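PDB 5FIR: PAXT-1 from Caenorhabditis elegans, which binds the exoribonuclease XRN-2 through its XTBD domain, stabilises it and raises its activity, and so contributes to microRNA turnover. Local coordinates for residues G5-V10 / F29-Y34; E24-F29 / L45-I50. All blocks are in the same frame, centred on the assembly; numbering follows the deposited sequence.

Helix 20-33 takes part in both interactions: its C-terminal end receives the short helix 6-11 in interaction 1, and its middle packs on helix 39-55 in interaction 2. Phe29 belongs to both ranges but makes its contacts in interaction 2. The centres lie 10 Å apart and the packing is continuous, since Met30 CG touches Ser46 CB at 3.6 Å. Interaction 2, about 2 Å from the centre of the chain, is core, with stacked phenylalanines and a buried arginine. Interaction 1, about 10 Å out, is partly buried: Val10 and Met30 form its inner side, while Lys6, Asp9 and Tyr34 bring polar groups to a more accessible margin.

Interaction 1: residues G5-V10 / F29-Y34; sequences GKLEDV and FMLAHY
Tyr34 and Lys6 both start with CG anti to the backbone N, which sends the phenol across to helix 6-11 and the extended lysine chain back toward helix 20-33. The two side chains therefore slide past each other in opposite directions. Lys6 CG lies over one face of the Tyr34 ring, 3.8 Å from its centroid and 24° off the normal, the geometry of a CH-pi contact; its neighbour Lys6 CD sits by Tyr34 CD2. Beyond the ring, Lys6 CE reaches Leu31 CD2 at 3.9 Å, and Lys6 NZ has a long, weak ion pair with Asp35. At the ring edge, Tyr34 OH donates a hydrogen bond of 2.8 Å to Asp9 OD2. It meets this oxygen on its anti side, 25° out of the carboxylate plane, and that carboxylate is turned steeply from the ring.

An apolar row runs from an accessible Leu7 through Leu31 to the buried Val10 and Met30. Leu31 CD2 fits between Leu7 CD2 and Val10 CG2, 3.8 Å from each, while Val10 CG1 rests 4.0 Å from Met30 CB, Met30 being a selenomethionine. Val10 also touches Trp23 and Lys27 further back on helix 20-33. A leucine in place of Tyr34 would probably leave Asp9 OD2 without its hydroxyl donor and Lys6 without the flat face its methylenes lie on.

The axes of segments 6-10 and 29-33 come within 10.3 Å at 143°, closer to antiparallel than to perpendicular. The contacts between them are of mixed chemistry: the aliphatic row, buried at its Val10-Met30 end, and a tyrosine using face and hydroxyl together, which is likely to limit rotation of its ring.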
loop_
_atom_site.group_PDB
_atom_site.type_symbol
_atom_site.label_atom_id
_atom_site.label_comp_id
_atom_site.label_asym_id
_atom_site.label_seq_id
_atom_site.Cartn_x
_atom_site.Cartn_y
_atom_site.Cartn_z
ATOM N N GLY B 5 -15.719 -36.600 -13.359
ATOM C CA GLY B 5 -14.828 -37.151 -14.366
ATOM C C GLY B 5 -13.448 -36.515 -14.305
ATOM O O GLY B 5 -13.252 -35.501 -13.628
ATOM N N LYS B 6 -12.476 -37.101 -15.005
ATOM C CA LYS B 6 -11.138 -36.517 -15.035
ATOM C C LYS B 6 -11.077 -35.304 -15.959
ATOM O O LYS B 6 -10.416 -34.315 -15.632
ATOM C CB LYS B 6 -10.123 -37.592 -15.436
ATOM C CG LYS B 6 -8.815 -37.134 -16.074
ATOM C CD LYS B 6 -7.934 -38.372 -16.330
ATOM C CE LYS B 6 -6.962 -38.215 -17.489
ATOM N NZ LYS B 6 -6.456 -39.555 -17.901
ATOM N N LEU B 7 -11.784 -35.339 -17.094
ATOM C CA LEU B 7 -11.799 -34.190 -17.997
ATOM C C LEU B 7 -12.499 -32.983 -17.373
ATOM O O LEU B 7 -12.006 -31.854 -17.484
ATOM C CB LEU B 7 -12.456 -34.565 -19.321
ATOM C CG LEU B 7 -11.598 -35.370 -20.299
ATOM C CD1 LEU B 7 -12.363 -35.671 -21.589
ATOM C CD2 LEU B 7 -10.312 -34.630 -20.606
ATOM N N GLU B 8 -13.643 -33.183 -16.714
ATOM C CA GLU B 8 -14.312 -32.044 -16.088
ATOM C C GLU B 8 -13.548 -31.534 -14.863
ATOM O O GLU B 8 -13.590 -30.331 -14.556
ATOM C CB GLU B 8 -15.739 -32.417 -15.699
ATOM C CG GLU B 8 -16.505 -31.279 -15.042
ATOM C CD GLU B 8 -17.277 -31.729 -13.826
ATOM O OE1 GLU B 8 -16.677 -32.379 -12.939
ATOM O OE2 GLU B 8 -18.488 -31.437 -13.768
ATOM N N ASP B 9 -12.864 -32.434 -14.149
ATOM C CA ASP B 9 -12.049 -32.006 -13.021
ATOM C C ASP B 9 -10.969 -31.057 -13.493
ATOM O O ASP B 9 -10.813 -29.964 -12.942
ATOM C CB ASP B 9 -11.432 -33.205 -12.308
ATOM C CG ASP B 9 -12.166 -33.555 -11.024
ATOM O OD1 ASP B 9 -13.259 -32.981 -10.787
ATOM O OD2 ASP B 9 -11.633 -34.378 -10.239
ATOM N N VAL B 10 -10.233 -31.438 -14.540
ATOM C CA VAL B 10 -9.153 -30.581 -15.023
ATOM C C VAL B 10 -9.722 -29.258 -15.512
ATOM O O VAL B 10 -9.191 -28.178 -15.200
ATOM C CB VAL B 10 -8.352 -31.302 -16.123
ATOM C CG1 VAL B 10 -7.324 -30.376 -16.782
ATOM C CG2 VAL B 10 -7.644 -32.508 -15.528
ATOM N N PHE B 29 -0.512 -30.945 -18.772
ATOM C CA PHE B 29 0.253 -31.441 -17.639
ATOM C C PHE B 29 -0.656 -32.096 -16.610
ATOM O O PHE B 29 -0.338 -33.170 -16.081
ATOM C CB PHE B 29 1.064 -30.307 -17.019
ATOM C CG PHE B 29 1.995 -30.745 -15.932
ATOM C CD1 PHE B 29 1.511 -31.105 -14.683
ATOM C CD2 PHE B 29 3.348 -30.779 -16.143
ATOM C CE1 PHE B 29 2.362 -31.502 -13.681
ATOM C CE2 PHE B 29 4.205 -31.169 -15.136
ATOM C CZ PHE B 29 3.713 -31.532 -13.905
HETATM N N MSE B 30 -1.775 -31.462 -16.297
HETATM C CA MSE B 30 -2.676 -32.030 -15.327
HETATM C C MSE B 30 -3.227 -33.342 -15.857
HETATM O O MSE B 30 -3.414 -34.281 -15.084
HETATM C CB MSE B 30 -3.793 -31.054 -14.995
HETATM C CG MSE B 30 -3.272 -29.721 -14.579
HETATM SE SE MSE B 30 -4.515 -28.634 -13.574
HETATM C CE MSE B 30 -4.661 -29.622 -11.886
ATOM N N LEU B 31 -3.458 -33.423 -17.176
ATOM C CA LEU B 31 -4.009 -34.657 -17.743
ATOM C C LEU B 31 -2.989 -35.783 -17.770
ATOM O O LEU B 31 -3.356 -36.951 -17.589
ATOM C CB LEU B 31 -4.553 -34.427 -19.154
ATOM C CG LEU B 31 -5.866 -33.645 -19.255
ATOM C CD1 LEU B 31 -6.125 -33.114 -20.664
ATOM C CD2 LEU B 31 -7.027 -34.510 -18.758
ATOM N N ALA B 32 -1.714 -35.457 -17.998
ATOM C CA ALA B 32 -0.676 -36.480 -18.063
ATOM C C ALA B 32 -0.379 -37.127 -16.709
ATOM O O ALA B 32 0.060 -38.279 -16.668
ATOM C CB ALA B 32 0.606 -35.869 -18.638
ATOM N N HIS B 33 -0.679 -36.456 -15.596
ATOM C CA HIS B 33 -0.316 -36.979 -14.288
ATOM C C HIS B 33 -1.499 -37.088 -13.335
ATOM O O HIS B 33 -1.310 -37.502 -12.189
ATOM C CB HIS B 33 0.766 -36.104 -13.656
ATOM C CG HIS B 33 1.984 -35.914 -14.514
ATOM N ND1 HIS B 33 2.963 -36.877 -14.637
ATOM C CD2 HIS B 33 2.407 -34.855 -15.245
ATOM C CE1 HIS B 33 3.929 -36.425 -15.417
ATOM N NE2 HIS B 33 3.617 -35.200 -15.798
ATOM N N TYR B 34 -2.714 -36.821 -13.814
ATOM C CA TYR B 34 -3.924 -36.886 -12.999
ATOM C C TYR B 34 -4.000 -38.115 -12.097
ATOM O O TYR B 34 -4.236 -38.005 -10.891
ATOM C CB TYR B 34 -5.139 -36.843 -13.931
ATOM C CG TYR B 34 -6.444 -36.754 -13.192
ATOM C CD1 TYR B 34 -6.854 -35.562 -12.615
ATOM C CD2 TYR B 34 -7.254 -37.871 -13.043
ATOM C CE1 TYR B 34 -8.041 -35.481 -11.919
ATOM C CE2 TYR B 34 -8.443 -37.802 -12.357
ATOM C CZ TYR B 34 -8.833 -36.605 -11.794
ATOM O OH TYR B 34 -10.021 -36.524 -11.105
#

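Interaction 2: residues E24-F29 / L45-I50; sequences ELRKAF and LSQLFI
Phe29 and Phe49 supply the aromatic part of this contact. Their planes are 26° apart with centroids separated by 4.8 Å, and they are slid so far that overlap is slight: an offset stack. Phe29 CD2 lies over the face of Phe49 toward its rim, while Phe49 CB stands over the Phe29 ring, 3.9 Å from its centroid, in a CH-pi contact. Both rings have CG anti to the backbone N, which carries each toward the opposing helix.

Among the apolar contacts, Leu25 CD2 meets Phe49 CE2 at 3.7 Å, the side chains crossing near a right angle, and Phe29 CD1 lies 3.7 Å from Ser46 CA. Arg26 CG packs against the CG2 and CD1 methyls of Ile50.

The polar contacts gather round Arg26. Its NH1 gives Ser46 OG a weak hydrogen bond of 3.3 Å, and Gln47 OE1 lies over one guanidinium face. The stronger partners are Glu18, salt-bridged to Arg26 NE, and Gln43 O, hydrogen-bonded to Ser46 OG.

The axes of segments 24-29 and 45-50, parts of helices 20-33 and 39-55, come within 9.4 Å at 135°, and Ile67 and Met70 of helix 61-71 also touch Phe29: the hydrophobic core of an all-helical XTBD domain.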
loop_
_atom_site.group_PDB
_atom_site.type_symbol
_atom_site.label_atom_id
_atom_site.label_comp_id
_atom_site.label_asym_id
_atom_site.label_seq_id
_atom_site.Cartn_x
_atom_site.Cartn_y
_atom_site.Cartn_z
ATOM N N GLU B 24 -3.916 -24.508 -22.254
ATOM C CA GLU B 24 -3.696 -25.826 -22.834
ATOM C C GLU B 24 -2.424 -26.460 -22.284
ATOM O O GLU B 24 -2.389 -27.665 -22.018
ATOM C CB GLU B 24 -3.646 -25.737 -24.367
ATOM C CG GLU B 24 -5.000 -25.458 -25.064
ATOM C CD GLU B 24 -5.982 -26.636 -25.011
ATOM O OE1 GLU B 24 -5.553 -27.794 -25.220
ATOM O OE2 GLU B 24 -7.187 -26.398 -24.763
ATOM N N LEU B 25 -1.391 -25.662 -22.036
ATOM C CA LEU B 25 -0.199 -26.249 -21.455
ATOM C C LEU B 25 -0.482 -26.774 -20.058
ATOM O O LEU B 25 -0.096 -27.898 -19.719
ATOM C CB LEU B 25 0.917 -25.216 -21.408
ATOM C CG LEU B 25 2.192 -25.653 -22.128
ATOM C CD1 LEU B 25 2.295 -24.936 -23.465
ATOM C CD2 LEU B 25 3.439 -25.428 -21.260
ATOM N N ARG B 26 -1.202 -25.998 -19.246
ATOM C CA ARG B 26 -1.588 -26.480 -17.923
ATOM C C ARG B 26 -2.524 -27.677 -18.022
ATOM O O ARG B 26 -2.399 -28.632 -17.248
ATOM C CB ARG B 26 -2.236 -25.357 -17.108
ATOM C CG ARG B 26 -1.298 -24.641 -16.160
ATOM C CD ARG B 26 -1.855 -24.578 -14.759
ATOM N NE ARG B 26 -3.203 -24.027 -14.678
ATOM C CZ ARG B 26 -4.023 -24.264 -13.656
ATOM N NH1 ARG B 26 -3.601 -25.024 -12.646
ATOM N NH2 ARG B 26 -5.252 -23.744 -13.636
ATOM N N LYS B 27 -3.473 -27.641 -18.962
ATOM C CA LYS B 27 -4.402 -28.755 -19.107
ATOM C C LYS B 27 -3.646 -30.058 -19.354
ATOM O O LYS B 27 -3.886 -31.074 -18.683
ATOM C CB LYS B 27 -5.386 -28.485 -20.249
ATOM C CG LYS B 27 -6.528 -29.498 -20.297
ATOM C CD LYS B 27 -7.286 -29.508 -21.636
ATOM C CE LYS B 27 -8.252 -28.354 -21.805
ATOM N NZ LYS B 27 -8.844 -28.396 -23.173
ATOM N N ALA B 28 -2.702 -30.028 -20.302
ATOM C CA ALA B 28 -1.988 -31.234 -20.707
ATOM C C ALA B 28 -1.130 -31.808 -19.581
ATOM O O ALA B 28 -0.984 -33.031 -19.461
ATOM C CB ALA B 28 -1.143 -30.929 -21.938
ATOM N N PHE B 29 -0.512 -30.945 -18.772
ATOM C CA PHE B 29 0.253 -31.441 -17.639
ATOM C C PHE B 29 -0.656 -32.096 -16.610
ATOM O O PHE B 29 -0.338 -33.170 -16.081
ATOM C CB PHE B 29 1.064 -30.307 -17.019
ATOM C CG PHE B 29 1.995 -30.745 -15.932
ATOM C CD1 PHE B 29 1.511 -31.105 -14.683
ATOM C CD2 PHE B 29 3.348 -30.779 -16.143
ATOM C CE1 PHE B 29 2.362 -31.502 -13.681
ATOM C CE2 PHE B 29 4.205 -31.169 -15.136
ATOM C CZ PHE B 29 3.713 -31.532 -13.905
ATOM N N LEU B 45 2.011 -28.973 -8.544
ATOM C CA LEU B 45 2.959 -29.402 -9.557
ATOM C C LEU B 45 2.620 -28.807 -10.913
ATOM O O LEU B 45 3.516 -28.423 -11.668
ATOM C CB LEU B 45 2.965 -30.915 -9.620
ATOM C CG LEU B 45 3.498 -31.520 -8.342
ATOM C CD1 LEU B 45 3.041 -32.952 -8.211
ATOM C CD2 LEU B 45 4.994 -31.442 -8.408
ATOM N N SER B 46 1.332 -28.671 -11.225
ATOM C CA SER B 46 1.002 -28.104 -12.524
ATOM C C SER B 46 1.386 -26.637 -12.577
ATOM O O SER B 46 1.926 -26.157 -13.585
ATOM C CB SER B 46 -0.484 -28.269 -12.826
ATOM O OG SER B 46 -1.293 -27.333 -12.148
ATOM N N GLN B 47 1.129 -25.909 -11.491
ATOM C CA GLN B 47 1.549 -24.517 -11.444
ATOM C C GLN B 47 3.062 -24.399 -11.446
ATOM O O GLN B 47 3.630 -23.485 -12.057
ATOM C CB GLN B 47 0.939 -23.836 -10.235
ATOM C CG GLN B 47 -0.418 -23.336 -10.549
ATOM C CD GLN B 47 -0.335 -22.232 -11.559
ATOM O OE1 GLN B 47 -1.070 -22.222 -12.544
ATOM N NE2 GLN B 47 0.607 -21.315 -11.352
ATOM N N LEU B 48 3.726 -25.328 -10.784
ATOM C CA LEU B 48 5.174 -25.331 -10.777
ATOM C C LEU B 48 5.708 -25.461 -12.195
ATOM O O LEU B 48 6.611 -24.724 -12.607
ATOM C CB LEU B 48 5.610 -26.476 -9.878
ATOM C CG LEU B 48 6.978 -26.628 -9.284
ATOM C CD1 LEU B 48 7.291 -25.396 -8.500
ATOM C CD2 LEU B 48 6.798 -27.763 -8.338
ATOM N N PHE B 49 5.089 -26.340 -12.985
ATOM C CA PHE B 49 5.509 -26.560 -14.365
ATOM C C PHE B 49 5.397 -25.286 -15.182
ATOM O O PHE B 49 6.379 -24.828 -15.765
ATOM C CB PHE B 49 4.668 -27.678 -14.977
ATOM C CG PHE B 49 4.827 -27.837 -16.461
ATOM C CD1 PHE B 49 6.073 -28.137 -17.017
ATOM C CD2 PHE B 49 3.723 -27.785 -17.297
ATOM C CE1 PHE B 49 6.226 -28.324 -18.383
ATOM C CE2 PHE B 49 3.861 -27.973 -18.661
ATOM C CZ PHE B 49 5.118 -28.245 -19.206
ATOM N N ILE B 50 4.220 -24.659 -15.198
ATOM C CA ILE B 50 4.119 -23.478 -16.045
ATOM C C ILE B 50 4.801 -22.275 -15.432
ATOM O O ILE B 50 5.044 -21.294 -16.136
ATOM C CB ILE B 50 2.685 -23.092 -16.427
ATOM C CG1 ILE B 50 1.910 -22.677 -15.237
ATOM C CG2 ILE B 50 1.964 -24.208 -17.135
ATOM C CD1 ILE B 50 0.730 -21.948 -15.716
#